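Local coordinates for phosphodiesterase (Pseudomonas aeruginosa, PDB 4G76), which probably cleaves the lipid-linked peptidoglycan precursor lipid II, acting as a magnesium-dependent phosphodiesterase bacteriocin of the colicin M family, at residues A12-F17 and R45-V50; P170-M175 and I283-S288; T190-N195 and G220-S225; N209-I214 and Y239-D244. One frame throughout, in Å; residues are numbered along the deposited sequence.

Interaction 1. Residues A12-F17 and R45-V50; sequences AGQGDF and RDVAYV
In F17 and D46 alike, CG lies anti to the carbonyl carbon (chi1 -52° and -79°), torsions that place the face of the F17 ring against D46 CB. The motif is a short 3-10 segment, 14-16, leading through the N-cap residue F17 into helix 18-24 and packed against the C-terminal part of helix 34-49. At its centre is a CH-pi contact: D46 CB stands 3.4 Å from the F17 ring centroid and only 3° off the ring normal, so the methylene lies squarely over the face. The rim of the same ring is met near its plane by two valines, with F17 CE1 at 3.6 Å from V47 CG2 and F17 CZ at 3.7 Å from V50 CG1. V50 also reaches the loop through its other methyl, CG2, which lies 3.9 Å from A12 CB. V47 CG2 touches backbone as well, resting 3.5 Å from Q14 N. Helix 106-113 adds to the packing, with N111 against F17 and M110 against D46. On the ring face opposite D46 lies D16 CB, and the carboxylate of D16 turns back so that OD2 accepts G13 N at 2.8 Å, from above the carboxylate plane.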
# COMPACT_ATOMS: atom_id res chain seq x y z
N ALA A 12 -5.82 -18.14 7.42
CA ALA A 12 -7.08 -17.90 6.72
C ALA A 12 -7.33 -18.94 5.66
O ALA A 12 -6.41 -19.40 4.98
CB ALA A 12 -7.07 -16.52 6.09
N GLY A 13 -8.60 -19.30 5.51
CA GLY A 13 -9.02 -20.21 4.47
C GLY A 13 -10.17 -19.62 3.67
O GLY A 13 -10.82 -18.66 4.09
N GLN A 14 -10.41 -20.21 2.50
CA GLN A 14 -11.50 -19.76 1.65
C GLN A 14 -12.77 -19.50 2.43
O GLN A 14 -13.47 -18.52 2.18
CB GLN A 14 -11.75 -20.78 0.55
CG GLN A 14 -10.65 -20.81 -0.50
CD GLN A 14 -10.65 -22.09 -1.28
OE1 GLN A 14 -10.34 -23.15 -0.74
NE2 GLN A 14 -11.01 -22.01 -2.56
N GLY A 15 -13.07 -20.38 3.39
CA GLY A 15 -14.31 -20.30 4.14
C GLY A 15 -14.44 -19.07 5.03
O GLY A 15 -15.53 -18.76 5.52
N ASP A 16 -13.34 -18.37 5.24
CA ASP A 16 -13.40 -17.14 6.02
C ASP A 16 -14.05 -16.02 5.23
O ASP A 16 -14.40 -14.98 5.78
CB ASP A 16 -12.00 -16.71 6.48
CG ASP A 16 -11.38 -17.66 7.50
OD1 ASP A 16 -12.10 -18.12 8.42
OD2 ASP A 16 -10.17 -17.95 7.38
N PHE A 17 -14.23 -16.23 3.93
CA PHE A 17 -14.70 -15.15 3.06
C PHE A 17 -16.13 -15.30 2.54
O PHE A 17 -16.47 -16.30 1.91
CB PHE A 17 -13.68 -14.89 1.95
CG PHE A 17 -12.28 -14.68 2.47
CD1 PHE A 17 -11.35 -15.70 2.42
CD2 PHE A 17 -11.92 -13.48 3.06
CE1 PHE A 17 -10.07 -15.52 2.93
CE2 PHE A 17 -10.65 -13.29 3.56
CZ PHE A 17 -9.72 -14.32 3.50
N ARG A 45 -8.13 -15.91 -3.77
CA ARG A 45 -7.41 -14.64 -3.93
C ARG A 45 -7.42 -13.88 -2.61
O ARG A 45 -6.39 -13.33 -2.22
CB ARG A 45 -8.01 -13.77 -5.05
CG ARG A 45 -7.83 -14.35 -6.44
CD ARG A 45 -8.04 -13.30 -7.52
NE ARG A 45 -9.32 -12.62 -7.35
CZ ARG A 45 -10.45 -13.01 -7.92
NH1 ARG A 45 -10.48 -14.09 -8.69
NH2 ARG A 45 -11.56 -12.32 -7.72
N ASP A 46 -8.57 -13.87 -1.94
CA ASP A 46 -8.70 -13.22 -0.64
C ASP A 46 -7.71 -13.83 0.37
O ASP A 46 -7.20 -13.15 1.25
CB ASP A 46 -10.13 -13.34 -0.09
CG ASP A 46 -11.10 -12.34 -0.71
OD1 ASP A 46 -10.72 -11.56 -1.60
OD2 ASP A 46 -12.28 -12.34 -0.31
N VAL A 47 -7.46 -15.13 0.23
CA VAL A 47 -6.55 -15.81 1.14
C VAL A 47 -5.15 -15.22 0.98
O VAL A 47 -4.40 -15.09 1.96
CB VAL A 47 -6.56 -17.37 0.92
CG1 VAL A 47 -5.29 -18.02 1.48
CG2 VAL A 47 -7.81 -18.00 1.54
N ALA A 48 -4.80 -14.85 -0.24
CA ALA A 48 -3.50 -14.25 -0.49
C ALA A 48 -3.48 -12.81 -0.01
O ALA A 48 -2.51 -12.36 0.58
CB ALA A 48 -3.14 -14.32 -1.98
N TYR A 49 -4.58 -12.10 -0.24
CA TYR A 49 -4.64 -10.68 0.07
C TYR A 49 -4.45 -10.39 1.55
O TYR A 49 -3.79 -9.41 1.90
CB TYR A 49 -5.95 -10.06 -0.41
CG TYR A 49 -6.07 -9.96 -1.92
CD1 TYR A 49 -4.97 -9.62 -2.69
CD2 TYR A 49 -7.28 -10.19 -2.56
CE1 TYR A 49 -5.07 -9.52 -4.06
CE2 TYR A 49 -7.39 -10.09 -3.94
CZ TYR A 49 -6.28 -9.76 -4.68
OH TYR A 49 -6.37 -9.64 -6.05
N VAL A 50 -5.03 -11.22 2.41
CA VAL A 50 -4.99 -10.91 3.85
C VAL A 50 -3.58 -11.04 4.40
O VAL A 50 -3.30 -10.56 5.49
CB VAL A 50 -5.99 -11.76 4.67
CG1 VAL A 50 -7.39 -11.57 4.11
CG2 VAL A 50 -5.58 -13.23 4.67

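Interaction 2. Residues P170-M175 and I283-S288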
# COMPACT_ATOMS: atom_id res chain seq x y z
N PRO A 170 13.45 5.88 11.56
CA PRO A 170 14.67 6.56 11.12
C PRO A 170 15.62 6.76 12.29
O PRO A 170 15.18 7.18 13.37
CB PRO A 170 14.16 7.92 10.62
CG PRO A 170 12.67 7.76 10.48
CD PRO A 170 12.28 6.77 11.52
N ASN A 171 16.89 6.42 12.10
CA ASN A 171 17.88 6.63 13.14
C ASN A 171 18.61 7.93 12.87
O ASN A 171 19.51 7.99 12.03
CB ASN A 171 18.87 5.45 13.19
CG ASN A 171 19.89 5.59 14.32
OD1 ASN A 171 20.24 6.70 14.74
ND2 ASN A 171 20.40 4.47 14.79
N VAL A 172 18.21 8.98 13.58
CA VAL A 172 18.71 10.32 13.33
C VAL A 172 20.20 10.40 13.61
O VAL A 172 20.96 10.95 12.80
CB VAL A 172 17.96 11.36 14.18
CG1 VAL A 172 18.65 12.71 14.10
CG2 VAL A 172 16.50 11.46 13.72
N LYS A 173 20.63 9.86 14.74
CA LYS A 173 22.03 9.87 15.11
C LYS A 173 22.92 9.28 14.01
O LYS A 173 24.08 9.66 13.88
CB LYS A 173 22.26 9.13 16.43
CG LYS A 173 21.92 9.96 17.66
CD LYS A 173 22.39 9.27 18.94
CE LYS A 173 21.61 8.00 19.21
NZ LYS A 173 20.16 8.28 19.39
N ALA A 174 22.37 8.36 13.22
CA ALA A 174 23.15 7.68 12.19
C ALA A 174 23.22 8.42 10.85
O ALA A 174 23.95 8.01 9.95
CB ALA A 174 22.65 6.27 11.99
N MSE A 175 22.46 9.50 10.71
CA MSE A 175 22.43 10.23 9.45
C MSE A 175 23.66 11.10 9.26
O MSE A 175 23.96 11.95 10.09
CB MSE A 175 21.17 11.08 9.35
CG MSE A 175 19.89 10.27 9.29
SE MSE A 175 18.32 11.41 9.47
CE MSE A 175 16.94 10.02 9.65
N ILE A 283 7.16 12.71 13.24
CA ILE A 283 7.67 11.80 14.24
C ILE A 283 8.52 12.55 15.26
O ILE A 283 9.56 13.11 14.92
CB ILE A 283 8.49 10.67 13.63
CG1 ILE A 283 7.72 10.03 12.47
CG2 ILE A 283 8.82 9.64 14.70
CD1 ILE A 283 8.41 8.80 11.88
N PRO A 284 8.05 12.59 16.51
CA PRO A 284 8.77 13.24 17.62
C PRO A 284 10.20 12.75 17.71
O PRO A 284 10.44 11.54 17.58
CB PRO A 284 7.99 12.78 18.85
CG PRO A 284 6.61 12.48 18.35
CD PRO A 284 6.78 11.98 16.95
N VAL A 285 11.15 13.66 17.91
CA VAL A 285 12.53 13.29 18.19
C VAL A 285 13.02 13.94 19.48
O VAL A 285 12.90 15.16 19.65
CB VAL A 285 13.47 13.66 17.04
CG1 VAL A 285 14.90 13.25 17.38
CG2 VAL A 285 13.02 13.01 15.74
N ASN A 286 13.55 13.12 20.39
CA ASN A 286 14.10 13.58 21.66
C ASN A 286 15.36 12.82 21.96
O ASN A 286 15.33 11.80 22.65
CB ASN A 286 13.12 13.34 22.82
CG ASN A 286 12.21 14.53 23.08
OD1 ASN A 286 12.16 15.05 24.19
ND2 ASN A 286 11.48 14.97 22.05
N ILE A 287 16.49 13.29 21.45
CA ILE A 287 17.72 12.55 21.65
C ILE A 287 18.78 13.40 22.33
O ILE A 287 18.57 14.58 22.60
CB ILE A 287 18.25 11.95 20.33
CG1 ILE A 287 18.52 13.06 19.30
CG2 ILE A 287 17.26 10.93 19.77
CD1 ILE A 287 19.13 12.56 18.02
N SER A 288 19.92 12.79 22.61
CA SER A 288 21.00 13.47 23.32
C SER A 288 22.17 12.53 23.47
O SER A 288 22.15 11.40 22.97
CB SER A 288 20.53 13.97 24.69
OG SER A 288 20.02 12.92 25.49
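I287 carries most of this apolar contact, in which the loop P170-M175 runs roughly alongside strand residues I283-S288; the end-to-end directions of the touching parts are 20° apart. From its CB, which points toward the loop, the side chain divides. The CG2 branch goes to the lysine tip: I287 CG2 lies 3.9 Å from K173 NZ, brought there by bends at chi3 and chi4 of the lysine. The CG1 branch sits between the backbone N and the carbonyl carbon (chi1 59°) and extends to CD1, with chi2 176°. This terminal methyl does the closest touching, at 3.8 Å from K173 CG and 4.0 Å from V172 CG1 on the residue before it. The K173 and I287 side chains run alongside in opposite senses, while V172 meets I287 at a slant. Farther along the strand the packing is thinner. V172 CG2 and V285 CG2 are 4.3 Å apart, and P170 CD and I283 CD1 close the row at 4.4 Å. The strand is held edgewise by backbone hydrogen bonds of I283, V285 and I287 to strand 229-243, where W230 touches I287, and F232 and I236 touch V285. F178 of helix 176-184 touches both V172 and I287, so the loop lies against the sheet just ahead of that helix, and P170 reaches Y198 and L216 on the two further strands.

Interaction 3. Residues T190-N195 and G220-S225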
# COMPACT_ATOMS: atom_id res chain seq x y z
N THR A 190 21.06 26.00 18.53
CA THR A 190 21.03 26.06 17.07
C THR A 190 19.75 25.46 16.49
O THR A 190 19.27 24.42 16.95
CB THR A 190 22.25 25.35 16.43
OG1 THR A 190 23.47 25.96 16.88
CG2 THR A 190 22.20 25.45 14.91
N THR A 191 19.21 26.11 15.47
CA THR A 191 18.07 25.59 14.73
C THR A 191 18.55 24.64 13.65
O THR A 191 19.44 24.97 12.86
CB THR A 191 17.28 26.72 14.08
OG1 THR A 191 16.82 27.62 15.10
CG2 THR A 191 16.09 26.17 13.31
N VAL A 192 17.96 23.45 13.61
CA VAL A 192 18.37 22.42 12.67
C VAL A 192 17.28 22.25 11.63
O VAL A 192 16.09 22.28 11.96
CB VAL A 192 18.59 21.08 13.40
CG1 VAL A 192 18.90 19.98 12.39
CG2 VAL A 192 19.71 21.21 14.43
N ASP A 193 17.67 22.07 10.37
CA ASP A 193 16.68 21.92 9.31
C ASP A 193 17.33 21.41 8.04
O ASP A 193 18.01 22.15 7.32
CB ASP A 193 15.97 23.26 9.05
CG ASP A 193 14.64 23.09 8.33
OD1 ASP A 193 14.41 22.02 7.74
OD2 ASP A 193 13.81 24.03 8.36
N PHE A 194 17.15 20.13 7.75
CA PHE A 194 17.71 19.58 6.53
C PHE A 194 16.85 18.46 5.99
O PHE A 194 15.95 17.97 6.67
CB PHE A 194 19.15 19.11 6.76
CG PHE A 194 19.26 17.97 7.73
CD1 PHE A 194 19.14 16.66 7.30
CD2 PHE A 194 19.51 18.21 9.07
CE1 PHE A 194 19.25 15.60 8.20
CE2 PHE A 194 19.62 17.16 9.98
CZ PHE A 194 19.49 15.85 9.54
N ASN A 195 17.14 18.05 4.76
CA ASN A 195 16.35 17.04 4.08
C ASN A 195 17.19 15.82 3.77
O ASN A 195 18.34 15.95 3.38
CB ASN A 195 15.78 17.64 2.80
CG ASN A 195 14.93 18.85 3.07
OD1 ASN A 195 14.11 18.85 3.99
ND2 ASN A 195 15.14 19.91 2.31
N GLY A 220 14.32 20.88 14.16
CA GLY A 220 14.24 21.04 15.60
C GLY A 220 15.32 21.94 16.14
O GLY A 220 15.94 22.70 15.40
N ILE A 221 15.55 21.86 17.45
CA ILE A 221 16.55 22.67 18.10
C ILE A 221 17.67 21.79 18.64
O ILE A 221 17.42 20.80 19.32
CB ILE A 221 15.93 23.51 19.24
CG1 ILE A 221 14.89 24.48 18.66
CG2 ILE A 221 17.00 24.29 20.00
CD1 ILE A 221 14.16 25.29 19.70
N LEU A 222 18.91 22.17 18.33
CA LEU A 222 20.09 21.46 18.83
C LEU A 222 20.84 22.32 19.83
O LEU A 222 21.09 23.50 19.58
CB LEU A 222 21.02 21.08 17.67
CG LEU A 222 22.47 20.74 18.03
CD1 LEU A 222 22.56 19.46 18.87
CD2 LEU A 222 23.31 20.62 16.78
N VAL A 223 21.21 21.73 20.97
CA VAL A 223 22.03 22.44 21.95
C VAL A 223 23.34 21.70 22.19
O VAL A 223 23.34 20.51 22.47
CB VAL A 223 21.32 22.58 23.31
CG1 VAL A 223 22.26 23.19 24.34
CG2 VAL A 223 20.06 23.42 23.17
N LYS A 224 24.45 22.42 22.09
CA LYS A 224 25.75 21.86 22.45
C LYS A 224 26.32 22.61 23.64
O LYS A 224 26.42 23.83 23.62
CB LYS A 224 26.72 21.94 21.26
CG LYS A 224 26.33 21.08 20.07
CD LYS A 224 27.16 21.40 18.83
CE LYS A 224 28.64 21.14 19.05
NZ LYS A 224 29.39 21.11 17.76
N SER A 225 26.68 21.88 24.69
CA SER A 225 27.24 22.51 25.89
C SER A 225 28.75 22.36 25.89
O SER A 225 29.27 21.41 25.31
CB SER A 225 26.65 21.87 27.14
OG SER A 225 25.25 21.76 27.02
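T190 with L222 and V192 with G220 form antiparallel hydrogen-bonded pairs on either side of the non-hydrogen-bonded pair T191-I221, and the axes of the two short strands make 131°, in keeping with a strongly twisted pairing. Three of the four bonds are short, but G220 N to V192 O stretches to 3.2 Å, with the donor tilted 32° from the carbonyl plane. Among the side chains the closest approach is on the face bearing T190, V192 and L222, where V192 CG2 lies 3.5 Å from L222 CB and the two side chains meet diagonally. The V192 torsion explains this: CG1 is anti to the backbone N (chi1 175°), which leaves CG2 anti to the carbonyl carbon and turned to L222 CB, and G220 offers no side chain at the paired position. The two strands, 188-199 and 213-224, are neighbours in the mixed sheet of the colicin M-type domain, in which 213-224 also pairs with 229-243. The face with V192 and L222 is covered by helix 176-184, through V181 and L182 against L222, and by F232, which touches both V192 and L222. T191 and I221 occupy the other, more exposed face. There I221 CG2 lies 3.8 Å from T190 O, and I221 CA makes a C-H...O contact to the same oxygen at 3.4 Å. T191 CG2 stands over the paired strand more loosely, 4.1 Å from G220 O.

Interaction 4. Residues N209-I214 and Y239-D244; sequences NTVGEI and YDDLYD
V211 and D241 make one close part of this contact. The D241 side chain extends with CG anti to its backbone N (chi1 176°), which sends the carboxylate across to the V211 backbone and side chain. OD2 of D241 lies 3.7 Å from V211 CG1, while OD1 of D241 lies 3.6 Å from V211 O. The same OD1 is 4.0 Å from E213 O, so it faces two backbone carbonyl oxygens; all three are acceptors, and such a cluster of oxygens, not hydrogen-bonded to one another, is consistent with a magnesium site. The second packed part is the buried Y243 ring, with CD1 3.4 Å from T210 O in an oblique approach. At the edge of that ring a water accepts from Y243 OH and donates to N209 O. V211, E213 and D241 are the magnesium-binding residues of this protein, and they come together where the hairpin of strands 213-224 and 229-243 splays open at its base. A147, Y275 and I277, from helix 143-153 and strand 275-278, back the Y243 ring. The positive phi of G212 (57°) bends the chain between V211 and E213, and G212 O is held by T200 OG1. On the looser side, E213 is exposed and turns its carboxylate away from D241. There, too, the link is indirect: a second water lies 2.7 Å from T210 O and 2.6 Å from D241 OD2.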
# COMPACT_ATOMS: atom_id res chain seq x y z
N ASN A 209 6.84 -0.82 -0.59
CA ASN A 209 6.06 -1.31 -1.73
C ASN A 209 5.02 -0.30 -2.20
O ASN A 209 4.27 -0.54 -3.14
CB ASN A 209 5.38 -2.63 -1.35
CG ASN A 209 5.08 -3.52 -2.55
OD1 ASN A 209 5.59 -3.30 -3.65
ND2 ASN A 209 4.26 -4.55 -2.34
N THR A 210 4.97 0.85 -1.53
CA THR A 210 3.98 1.87 -1.86
C THR A 210 4.63 3.19 -2.24
O THR A 210 4.38 3.72 -3.32
CB THR A 210 2.98 2.09 -0.70
OG1 THR A 210 2.33 0.86 -0.38
CG2 THR A 210 1.93 3.12 -1.08
N VAL A 211 5.48 3.72 -1.37
CA VAL A 211 6.14 5.00 -1.63
C VAL A 211 7.63 4.82 -1.86
O VAL A 211 8.29 5.68 -2.44
CB VAL A 211 5.92 6.02 -0.50
CG1 VAL A 211 4.47 6.44 -0.43
CG2 VAL A 211 6.39 5.44 0.85
N GLY A 212 8.16 3.69 -1.41
CA GLY A 212 9.58 3.40 -1.56
C GLY A 212 10.43 4.49 -0.95
O GLY A 212 10.29 4.83 0.23
N GLU A 213 11.31 5.06 -1.76
CA GLU A 213 12.18 6.12 -1.29
C GLU A 213 11.42 7.43 -1.14
O GLU A 213 10.77 7.90 -2.07
CB GLU A 213 13.35 6.32 -2.25
CG GLU A 213 14.34 7.36 -1.80
CD GLU A 213 15.64 7.32 -2.59
OE1 GLU A 213 16.71 7.25 -1.96
OE2 GLU A 213 15.57 7.33 -3.84
N ILE A 214 11.50 8.02 0.05
CA ILE A 214 10.85 9.30 0.30
C ILE A 214 11.88 10.34 0.74
O ILE A 214 13.06 10.02 0.90
CB ILE A 214 9.76 9.17 1.39
CG1 ILE A 214 10.40 8.79 2.72
CG2 ILE A 214 8.72 8.13 0.98
CD1 ILE A 214 9.39 8.58 3.82
N TYR A 239 7.92 14.93 2.85
CA TYR A 239 7.33 15.60 1.69
C TYR A 239 6.51 14.61 0.88
O TYR A 239 6.76 13.41 0.91
CB TYR A 239 8.43 16.18 0.80
CG TYR A 239 9.32 17.22 1.45
CD1 TYR A 239 9.03 18.58 1.34
CD2 TYR A 239 10.46 16.84 2.14
CE1 TYR A 239 9.84 19.53 1.92
CE2 TYR A 239 11.29 17.79 2.73
CZ TYR A 239 10.97 19.13 2.61
OH TYR A 239 11.79 20.07 3.20
N ASP A 240 5.55 15.12 0.12
CA ASP A 240 4.70 14.27 -0.71
C ASP A 240 5.51 13.35 -1.64
O ASP A 240 6.57 13.72 -2.14
CB ASP A 240 3.73 15.10 -1.54
CG ASP A 240 2.82 15.96 -0.69
OD1 ASP A 240 2.89 15.85 0.55
OD2 ASP A 240 2.04 16.77 -1.26
N ASP A 241 4.99 12.15 -1.84
CA ASP A 241 5.54 11.25 -2.83
C ASP A 241 4.65 11.29 -4.06
O ASP A 241 3.47 11.64 -3.98
CB ASP A 241 5.60 9.82 -2.28
CG ASP A 241 6.08 8.81 -3.31
OD1 ASP A 241 7.28 8.86 -3.68
OD2 ASP A 241 5.26 7.97 -3.75
N LEU A 242 5.20 10.95 -5.22
CA LEU A 242 4.36 10.81 -6.39
C LEU A 242 4.23 9.33 -6.72
O LEU A 242 5.23 8.68 -7.02
CB LEU A 242 4.95 11.56 -7.59
CG LEU A 242 4.04 11.54 -8.82
CD1 LEU A 242 2.85 12.45 -8.61
CD2 LEU A 242 4.81 11.94 -10.06
N TYR A 243 3.02 8.79 -6.63
CA TYR A 243 2.84 7.40 -7.01
C TYR A 243 2.81 7.30 -8.53
O TYR A 243 1.91 7.83 -9.19
CB TYR A 243 1.58 6.78 -6.38
CG TYR A 243 1.53 5.27 -6.55
CD1 TYR A 243 1.90 4.42 -5.52
CD2 TYR A 243 1.15 4.71 -7.76
CE1 TYR A 243 1.88 3.04 -5.68
CE2 TYR A 243 1.11 3.33 -7.93
CZ TYR A 243 1.48 2.51 -6.89
OH TYR A 243 1.45 1.14 -7.07
N ASP A 244 3.81 6.62 -9.09
CA ASP A 244 3.95 6.50 -10.54
C ASP A 244 4.34 5.08 -10.94
O ASP A 244 5.03 4.88 -11.94
CB ASP A 244 5.00 7.48 -11.06
CG ASP A 244 6.32 7.36 -10.32
OD1 ASP A 244 6.47 6.46 -9.46
OD2 ASP A 244 7.23 8.18 -10.59
O HOH W 1 1.69 -0.19 -4.87
O HOH W 2 5.58 5.58 -4.80

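Starting from the N terminus, interaction 1 closes first, folding the loop 12-17 back on helix 34-49 over a mostly helical excursion with no strand, and it is complete before the others begin. Interaction 2 opens at 170-175 and closes only at 283-288, so interactions 3 and 4 both fall within its span. These two cross, because their segments come in the order 190-195, 209-214, 220-225, 239-244, and they touch where N195 meets Y239. Strand 213-224 serves both, at opposite ends. Interaction 2 lays a loop on strand 283-290, while 3 and 4 join neighbouring strands of the same mixed sheet; interaction 1 lies in the helical part, about 28 Å between centres from interaction 4.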